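Local coordinates for AncCDT-1 (Synthetic construct, PDB 5T0W), which binds amino acids, here arginine, as an ancestral solute-binding protein and a precursor of cyclohexadienyl dehydratase, at residues 69-73 against 139-143; 86-92 against 207-212. One frame throughout, in Å; residues are numbered along the deposited sequence.

Contact 1: 69-73 against 139-143; sequences TTWDG and QLGTT. With ARG (arginine), chain E.
Trp71 sends its indole toward the 139-143 turn with CG anti to the backbone N (chi1 180°). Gln139 answers from the other segment with the same first torsion (chi1 177°) and an extended chain, which carries its amide to the tryptophan, Gln139 NE2 standing 3.7 Å from Trp71 CB. The pyrrole edge of the indole meets the turn: Trp71 CD1 lies 3.2 Å from Leu140 O, and Trp71 NE1 donates to Gly141 O at 2.6 Å. This bond is bent, 144° at the hydrogen, with the donor above the carbonyl plane. Tryptophan suits the place because it joins an N-H at its edge to a broad apolar face, and over that face runs the bound arginine, its CD 3.7 Å above the ring. In this family 3 solute-binding fold, the two loops, each following a beta strand, face one another across the ligand cleft. Gln139 to Thr142 form a type II beta turn, whose positive phi Gly141 accepts readily; a CB there would probably crowd Asp72 OD1. Leu140 crosses the Asp72 side chain obliquely, with Leu140 CG 3.7 Å from Asp72 OD1 and its CD2 methyl near the carboxylate carbon. Gln139 OE1 accepts from ligand NH2 at 2.8 Å, while its NE2 donates to Glu161 O, which fixes the flip of the amide. Thr142 is the N-cap of helix 143-151, and its OG1 donates back to Gln139 O. At the start of that helix Thr143 N reaches ligand O at 3.0 Å, where the helix end would probably help offset the carboxylate charge.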
loop_
_atom_site.group_PDB
_atom_site.type_symbol
_atom_site.label_atom_id
_atom_site.label_comp_id
_atom_site.label_asym_id
_atom_site.label_seq_id
_atom_site.Cartn_x
_atom_site.Cartn_y
_atom_site.Cartn_z
ATOM N N THR A 69 -5.454 -3.992 10.397
ATOM C CA THR A 69 -6.000 -5.119 9.663
ATOM C C THR A 69 -4.908 -5.782 8.888
ATOM O O THR A 69 -4.027 -5.111 8.357
ATOM C CB THR A 69 -7.061 -4.654 8.685
ATOM O OG1 THR A 69 -8.082 -3.933 9.399
ATOM C CG2 THR A 69 -7.681 -5.832 7.969
ATOM N N THR A 70 -4.944 -7.108 8.835
ATOM C CA THR A 70 -3.978 -7.875 8.038
ATOM C C THR A 70 -4.245 -7.621 6.565
ATOM O O THR A 70 -5.382 -7.671 6.147
ATOM C CB THR A 70 -4.093 -9.394 8.326
ATOM O OG1 THR A 70 -3.772 -9.623 9.703
ATOM C CG2 THR A 70 -3.131 -10.232 7.432
ATOM N N TRP A 71 -3.212 -7.332 5.785
ATOM C CA TRP A 71 -3.406 -6.999 4.370
ATOM C C TRP A 71 -4.270 -8.019 3.596
ATOM O O TRP A 71 -5.183 -7.648 2.863
ATOM C CB TRP A 71 -2.064 -6.863 3.661
ATOM C CG TRP A 71 -2.258 -6.540 2.258
ATOM C CD1 TRP A 71 -2.038 -7.369 1.198
ATOM C CD2 TRP A 71 -2.797 -5.331 1.719
ATOM N NE1 TRP A 71 -2.398 -6.744 0.060
ATOM C CE2 TRP A 71 -2.860 -5.492 0.340
ATOM C CE3 TRP A 71 -3.217 -4.133 2.265
ATOM C CZ2 TRP A 71 -3.316 -4.516 -0.503
ATOM C CZ3 TRP A 71 -3.692 -3.146 1.408
ATOM C CH2 TRP A 71 -3.726 -3.343 0.047
ATOM N N ASP A 72 -3.981 -9.294 3.765
ATOM C CA ASP A 72 -4.636 -10.323 2.965
ATOM C C ASP A 72 -6.155 -10.306 3.093
ATOM O O ASP A 72 -6.844 -10.526 2.116
ATOM C CB ASP A 72 -4.113 -11.709 3.330
ATOM C CG ASP A 72 -4.522 -12.756 2.313
ATOM O OD1 ASP A 72 -4.188 -12.566 1.113
ATOM O OD2 ASP A 72 -5.169 -13.767 2.717
ATOM N N GLY A 73 -6.658 -10.045 4.296
ATOM C CA GLY A 73 -8.087 -10.004 4.552
ATOM C C GLY A 73 -8.673 -8.600 4.607
ATOM O O GLY A 73 -9.747 -8.390 5.159
ATOM N N GLN A 139 4.956 -9.631 0.090
ATOM C CA GLN A 139 3.844 -9.607 1.019
ATOM C C GLN A 139 2.633 -10.344 0.445
ATOM O O GLN A 139 2.261 -10.121 -0.686
ATOM C CB GLN A 139 3.477 -8.194 1.388
ATOM C CG GLN A 139 2.255 -8.107 2.320
ATOM C CD GLN A 139 2.015 -6.713 2.865
ATOM O OE1 GLN A 139 2.193 -5.690 2.170
ATOM N NE2 GLN A 139 1.619 -6.648 4.116
ATOM N N LEU A 140 2.037 -11.224 1.230
ATOM C CA LEU A 140 0.915 -12.038 0.785
ATOM C C LEU A 140 -0.287 -11.182 0.421
ATOM O O LEU A 140 -0.642 -10.252 1.138
ATOM C CB LEU A 140 0.508 -13.021 1.894
ATOM C CG LEU A 140 -0.774 -13.866 1.590
ATOM C CD1 LEU A 140 -0.632 -14.885 0.455
ATOM C CD2 LEU A 140 -1.245 -14.534 2.868
ATOM N N GLY A 141 -0.890 -11.484 -0.725
ATOM C CA GLY A 141 -2.056 -10.740 -1.201
ATOM C C GLY A 141 -1.804 -9.343 -1.794
ATOM O O GLY A 141 -2.715 -8.534 -1.816
ATOM N N THR A 142 -0.593 -9.079 -2.301
ATOM C CA THR A 142 -0.252 -7.810 -2.866
ATOM C C THR A 142 -0.029 -7.906 -4.363
ATOM O O THR A 142 0.121 -8.979 -4.910
ATOM C CB THR A 142 1.017 -7.233 -2.245
ATOM O OG1 THR A 142 2.077 -8.178 -2.369
ATOM C CG2 THR A 142 0.833 -6.866 -0.785
ATOM N N THR A 143 0.041 -6.750 -5.027
ATOM C CA THR A 143 0.316 -6.713 -6.464
ATOM C C THR A 143 1.745 -7.203 -6.758
ATOM O O THR A 143 2.014 -7.685 -7.858
ATOM C CB THR A 143 0.105 -5.308 -7.092
ATOM O OG1 THR A 143 0.959 -4.348 -6.461
ATOM C CG2 THR A 143 -1.317 -4.859 -6.933
HETATM N N ARG E . 0.227 -1.512 -3.452
HETATM C CA ARG E . 0.231 -2.963 -3.222
HETATM C C ARG E . -1.172 -3.434 -3.295
HETATM O O ARG E . -1.369 -4.643 -3.427
HETATM C CB ARG E . 0.781 -3.289 -1.866
HETATM C CG ARG E . -0.105 -2.764 -0.773
HETATM C CD ARG E . 0.310 -3.297 0.596
HETATM N NE ARG E . -0.104 -2.365 1.631
HETATM C CZ ARG E . 0.008 -2.602 2.928
HETATM N NH1 ARG E . -0.373 -1.676 3.817
HETATM N NH2 ARG E . 0.514 -3.757 3.338
HETATM O OXT ARG E . -2.108 -2.615 -3.202
#

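Contact 2: 86-92 against 207-212; sequences VMSGMTI and EPLGFA. With ARG (arginine), chain E.
Met87 lays its side chain over one face of the Phe211 ring in a Met-aromatic contact, where 86-92 pairs with strand 207-213, one of the strands that cross between the two lobes in this solute-binding fold. Met87 CB and CG both approach Phe211 CD1, Met87 CG to 3.7 Å. Met87 SD stands 4.6 Å from the Phe211 ring centroid, and a bend at chi3 (61°) turns the methyl down onto the same face, toward the rim, Met87 CE being 3.5 Å from Phe211 CZ in a CH-pi contact. A thioether suits this place because it is flexible, polarisable and without polar demands. The Phe211 ring also stacks with Tyr106. Replacing Phe211 by an alanine would probably leave the Met87 methyl without its aromatic seat and Tyr106 without its stacking partner. The backbones bridge twice. Val86 and Ala212 form an antiparallel hydrogen-bonded pair, with their side chains in apolar contact; Thr91 and Leu209 form the second bridge, flanked by bonds from Gly210 N to Met90 O and from Ile92 N to Pro208 O, the latter nearly straight at 175°. Glycine suits the Gly210 position, since a CB there would probably crowd Ile92 CD1. Leu209 puts CD2 3.4 Å from Thr91 OG1, the hydroxyl that accepts from the amino N of the bound arginine at 2.9 Å. Gly89 O accepts from that same amino group, Thr91 N donates to ligand OXT, and Ser88 O takes ligand NE. Inside the bend of 86-92 a water accepts from Ser88 N at 2.8 Å and from Met90 N, and donates to Gly210 O at 3.0 Å.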
loop_
_atom_site.group_PDB
_atom_site.type_symbol
_atom_site.label_atom_id
_atom_site.label_comp_id
_atom_site.label_asym_id
_atom_site.label_seq_id
_atom_site.Cartn_x
_atom_site.Cartn_y
_atom_site.Cartn_z
ATOM N N VAL A 86 -10.695 1.872 3.131
ATOM C CA VAL A 86 -9.296 1.378 3.130
ATOM C C VAL A 86 -8.349 2.515 2.713
ATOM O O VAL A 86 -8.487 3.050 1.640
ATOM C CB VAL A 86 -9.122 0.207 2.164
ATOM C CG1 VAL A 86 -7.692 -0.248 2.131
ATOM C CG2 VAL A 86 -10.029 -0.938 2.551
ATOM N N MET A 87 -7.417 2.882 3.575
ATOM C CA MET A 87 -6.379 3.838 3.221
ATOM C C MET A 87 -5.030 3.223 3.599
ATOM O O MET A 87 -4.597 3.292 4.750
ATOM C CB MET A 87 -6.593 5.169 3.935
ATOM C CG MET A 87 -8.021 5.699 3.843
ATOM S SD MET A 87 -8.388 7.397 4.373
ATOM C CE MET A 87 -7.430 8.526 3.357
ATOM N N SER A 88 -4.458 2.481 2.657
ATOM C CA SER A 88 -3.390 1.520 2.985
ATOM C C SER A 88 -2.544 1.150 1.787
ATOM O O SER A 88 -2.188 -0.005 1.592
ATOM C CB SER A 88 -3.952 0.256 3.654
ATOM O OG SER A 88 -2.966 -0.345 4.470
ATOM N N GLY A 89 -2.228 2.159 0.995
ATOM C CA GLY A 89 -1.381 1.994 -0.175
ATOM C C GLY A 89 -1.937 1.030 -1.190
ATOM O O GLY A 89 -1.197 0.266 -1.772
ATOM N N MET A 90 -3.255 1.050 -1.364
ATOM C CA MET A 90 -3.908 0.069 -2.184
ATOM C C MET A 90 -3.953 0.410 -3.675
ATOM O O MET A 90 -4.529 1.392 -4.098
ATOM C CB MET A 90 -5.299 -0.154 -1.679
ATOM C CG MET A 90 -5.972 -1.303 -2.366
ATOM S SD MET A 90 -7.399 -1.831 -1.479
ATOM C CE MET A 90 -8.001 -3.062 -2.611
ATOM N N THR A 91 -3.304 -0.425 -4.466
ATOM C CA THR A 91 -3.331 -0.322 -5.910
ATOM C C THR A 91 -4.742 -0.647 -6.433
ATOM O O THR A 91 -5.386 -1.557 -5.963
ATOM C CB THR A 91 -2.324 -1.314 -6.510
ATOM O OG1 THR A 91 -1.011 -1.005 -6.044
ATOM C CG2 THR A 91 -2.344 -1.259 -8.004
ATOM N N ILE A 92 -5.200 0.142 -7.415
ATOM C CA ILE A 92 -6.469 -0.099 -8.123
ATOM C C ILE A 92 -6.214 -1.146 -9.191
ATOM O O ILE A 92 -5.386 -0.950 -10.035
ATOM C CB ILE A 92 -7.027 1.185 -8.791
ATOM C CG1 ILE A 92 -7.288 2.262 -7.718
ATOM C CG2 ILE A 92 -8.313 0.897 -9.542
ATOM C CD1 ILE A 92 -7.575 3.638 -8.243
ATOM N N GLU A 207 1.138 1.979 -11.579
ATOM C CA GLU A 207 -0.311 1.863 -11.375
ATOM C C GLU A 207 -0.812 2.835 -10.294
ATOM O O GLU A 207 -0.085 3.100 -9.337
ATOM C CB GLU A 207 -0.606 0.418 -10.963
ATOM C CG GLU A 207 -0.430 -0.613 -12.067
ATOM C CD GLU A 207 -1.515 -0.560 -13.148
ATOM O OE1 GLU A 207 -2.664 -0.155 -12.864
ATOM O OE2 GLU A 207 -1.233 -0.957 -14.307
ATOM N N PRO A 208 -2.053 3.344 -10.445
ATOM C CA PRO A 208 -2.648 4.246 -9.466
ATOM C C PRO A 208 -3.021 3.527 -8.180
ATOM O O PRO A 208 -3.452 2.379 -8.211
ATOM C CB PRO A 208 -3.924 4.713 -10.155
ATOM C CG PRO A 208 -4.346 3.527 -10.936
ATOM C CD PRO A 208 -3.069 2.877 -11.400
ATOM N N LEU A 209 -2.825 4.202 -7.057
ATOM C CA LEU A 209 -3.378 3.763 -5.778
ATOM C C LEU A 209 -4.677 4.509 -5.574
ATOM O O LEU A 209 -4.841 5.646 -6.057
ATOM C CB LEU A 209 -2.424 4.095 -4.648
ATOM C CG LEU A 209 -0.962 3.730 -4.845
ATOM C CD1 LEU A 209 -0.139 4.058 -3.610
ATOM C CD2 LEU A 209 -0.819 2.249 -5.160
ATOM N N GLY A 210 -5.592 3.893 -4.849
ATOM C CA GLY A 210 -6.835 4.551 -4.431
ATOM C C GLY A 210 -7.253 4.138 -3.033
ATOM O O GLY A 210 -6.721 3.190 -2.470
ATOM N N PHE A 211 -8.267 4.822 -2.512
ATOM C CA PHE A 211 -8.976 4.394 -1.313
ATOM C C PHE A 211 -10.213 3.591 -1.659
ATOM O O PHE A 211 -11.003 3.986 -2.507
ATOM C CB PHE A 211 -9.391 5.601 -0.513
ATOM C CG PHE A 211 -8.285 6.550 -0.295
ATOM C CD1 PHE A 211 -7.108 6.120 0.307
ATOM C CD2 PHE A 211 -8.392 7.864 -0.696
ATOM C CE1 PHE A 211 -6.073 7.006 0.514
ATOM C CE2 PHE A 211 -7.375 8.752 -0.485
ATOM C CZ PHE A 211 -6.207 8.327 0.103
ATOM N N ALA A 212 -10.395 2.464 -0.976
ATOM C CA ALA A 212 -11.497 1.531 -1.293
ATOM C C ALA A 212 -12.682 1.734 -0.381
ATOM O O ALA A 212 -12.495 1.968 0.792
ATOM C CB ALA A 212 -11.018 0.097 -1.181
HETATM N N ARG E . 0.227 -1.512 -3.452
HETATM C CA ARG E . 0.231 -2.963 -3.222
HETATM C C ARG E . -1.172 -3.434 -3.295
HETATM O O ARG E . -1.369 -4.643 -3.427
HETATM C CB ARG E . 0.781 -3.289 -1.866
HETATM C CG ARG E . -0.105 -2.764 -0.773
HETATM C CD ARG E . 0.310 -3.297 0.596
HETATM N NE ARG E . -0.104 -2.365 1.631
HETATM C CZ ARG E . 0.008 -2.602 2.928
HETATM N NH1 ARG E . -0.373 -1.676 3.817
HETATM N NH2 ARG E . 0.514 -3.757 3.338
HETATM O OXT ARG E . -2.108 -2.615 -3.202
HETATM O O HOH W 1 -5.023 3.217 -0.023
#

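In the fold
Contacts 1 and 2 have their centres 12 Å apart and share the bound arginine, which each grips at both its side-chain and its main-chain end. Their segments alternate along the chain, so 86-92 falls between the halves of contact 1. They also touch directly: Trp71 CZ3 lies 3.5 Å from Ser88 O and Trp71 CH2 3.9 Å from Met90 CG, which places the indole beside the loop of contact 2. Across the cleft, Thr143 CG2 packs 3.7 Å from Thr91 CB, near the ligand carboxylate. Arg96 and Asp181, outside both contacts, add further hydrogen bonds to the ligand.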